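Local structure of S-adenosylmethionine:tRNA ribosyltransferase-isomerase (Thermotoga maritima, 1VKY) at residues V264-T269 / T283-I287. The protein probably transfers and isomerises the ribose moiety of S-adenosylmethionine onto the 7-aminomethyl group of preQ1-tRNA, giving epoxyqueuosine-tRNA in queuosine biosynthesis. Sequence-based numbering, arbitrary orientation.
Sequences VRTLET and TDLFI
Thr-283, in the loop after strand 279-281, gives its hydroxyl to Thr-269 on helix 261-270, OG1 to OG1 at 2.6 Å. OG1 of Thr-269 passes its own proton back to the carbonyl O of Arg-265, also at 2.6 Å, with the hydroxyl 28° out of the carbonyl plane; the helical N-H of Thr-269 reaches that same oxygen from the opposite face. A chi1 of 176° swings OG1 of Thr-283 over to the side away from its own N, where it also accepts from the N of Leu-285, closing an ST turn. With an alanine at Thr-269, the Thr-283 hydroxyl would probably lose its acceptor on the helix, and the Arg-265 oxygen would keep only the N-H of the two bonds named here. CG2 of Thr-283 meets the Arg-265 guanidinium at its edge, near its plane. Further on, Leu-285 lays CD2 against CB of Glu-268, 3.9 Å apart, while its carbonyl O takes a bond from a water 2.7 Å away, which accepts from NE of Arg-265 in the guanidinium plane. Ile-287 ends the run, its CD1 4.0 Å from CG1 of Val-264, with Phe-293 packing on both residues. The loop is thus tied to the helix by a directional hydroxyl chain at Thr-283, a water bridge at Leu-285 and, at the buried Ile-287, apolar packing.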
# COMPACT_ATOMS: atom_id res chain seq x y z
N VAL B 264 -1.74 -14.73 15.90
CA VAL B 264 -1.66 -16.21 16.05
C VAL B 264 -0.32 -16.66 16.54
O VAL B 264 -0.25 -17.45 17.44
CB VAL B 264 -1.96 -16.91 14.72
CG1 VAL B 264 -1.71 -18.42 14.83
CG2 VAL B 264 -3.38 -16.64 14.29
N ARG B 265 0.76 -16.18 15.91
CA ARG B 265 2.10 -16.61 16.30
C ARG B 265 2.40 -16.21 17.71
O ARG B 265 2.99 -16.98 18.46
CB ARG B 265 3.18 -16.07 15.33
CG ARG B 265 2.98 -16.48 13.86
CD ARG B 265 4.13 -15.99 12.84
NE ARG B 265 5.01 -15.06 13.55
CZ ARG B 265 5.07 -13.75 13.38
NH1 ARG B 265 4.34 -13.14 12.46
NH2 ARG B 265 5.89 -13.04 14.17
N THR B 266 1.96 -15.02 18.13
CA THR B 266 2.19 -14.60 19.52
C THR B 266 1.45 -15.46 20.51
O THR B 266 2.03 -15.93 21.49
CB THR B 266 1.79 -13.09 19.69
OG1 THR B 266 2.79 -12.29 19.02
CG2 THR B 266 1.87 -12.68 21.18
N LEU B 267 0.17 -15.68 20.28
CA LEU B 267 -0.62 -16.50 21.17
C LEU B 267 -0.20 -17.98 21.25
O LEU B 267 -0.19 -18.58 22.35
CB LEU B 267 -2.09 -16.39 20.81
CG LEU B 267 -2.76 -15.01 21.00
CD1 LEU B 267 -4.18 -15.18 20.43
CD2 LEU B 267 -2.78 -14.54 22.44
N GLU B 268 0.12 -18.58 20.10
CA GLU B 268 0.60 -19.98 20.11
C GLU B 268 2.00 -20.15 20.70
O GLU B 268 2.34 -21.20 21.27
CB GLU B 268 0.49 -20.58 18.70
CG GLU B 268 -0.95 -20.72 18.24
CD GLU B 268 -1.83 -21.57 19.15
OE1 GLU B 268 -1.37 -22.65 19.59
OE2 GLU B 268 -2.98 -21.18 19.44
N THR B 269 2.80 -19.10 20.64
CA THR B 269 4.06 -19.05 21.36
C THR B 269 3.85 -19.05 22.89
O THR B 269 4.44 -19.89 23.62
CB THR B 269 4.83 -17.81 20.91
OG1 THR B 269 5.18 -17.92 19.53
CG2 THR B 269 6.14 -17.66 21.68
N THR B 283 9.66 -14.45 19.34
CA THR B 283 9.16 -15.72 18.90
C THR B 283 9.82 -16.17 17.62
O THR B 283 9.89 -15.42 16.66
CB THR B 283 7.64 -15.73 18.76
OG1 THR B 283 7.25 -17.02 18.23
CG2 THR B 283 7.11 -14.69 17.77
N ASP B 284 10.29 -17.42 17.64
CA ASP B 284 10.82 -18.14 16.48
C ASP B 284 9.83 -19.12 15.86
O ASP B 284 10.17 -19.80 14.91
CB ASP B 284 12.01 -19.00 16.96
CG ASP B 284 13.34 -18.37 16.67
OD1 ASP B 284 13.43 -17.65 15.64
OD2 ASP B 284 14.34 -18.56 17.41
N LEU B 285 8.63 -19.23 16.45
CA LEU B 285 7.73 -20.36 16.17
C LEU B 285 7.38 -20.40 14.71
O LEU B 285 6.96 -19.37 14.17
CB LEU B 285 6.47 -20.24 17.03
CG LEU B 285 5.40 -21.33 16.80
CD1 LEU B 285 5.93 -22.71 17.17
CD2 LEU B 285 4.17 -21.03 17.65
N PHE B 286 7.57 -21.55 14.07
CA PHE B 286 7.21 -21.75 12.68
C PHE B 286 6.01 -22.71 12.61
O PHE B 286 6.13 -23.86 13.01
CB PHE B 286 8.41 -22.33 11.89
CG PHE B 286 8.10 -22.58 10.45
CD1 PHE B 286 7.90 -21.53 9.60
CD2 PHE B 286 7.98 -23.84 9.95
CE1 PHE B 286 7.58 -21.74 8.29
CE2 PHE B 286 7.66 -24.05 8.62
CZ PHE B 286 7.49 -22.99 7.80
N ILE B 287 4.87 -22.22 12.12
CA ILE B 287 3.63 -22.95 12.09
C ILE B 287 3.42 -23.49 10.68
O ILE B 287 3.41 -22.74 9.70
CB ILE B 287 2.46 -22.07 12.55
CG1 ILE B 287 2.71 -21.55 13.95
CG2 ILE B 287 1.12 -22.82 12.35
CD1 ILE B 287 1.67 -20.51 14.46
O HOH W 1 6.79 -16.80 15.00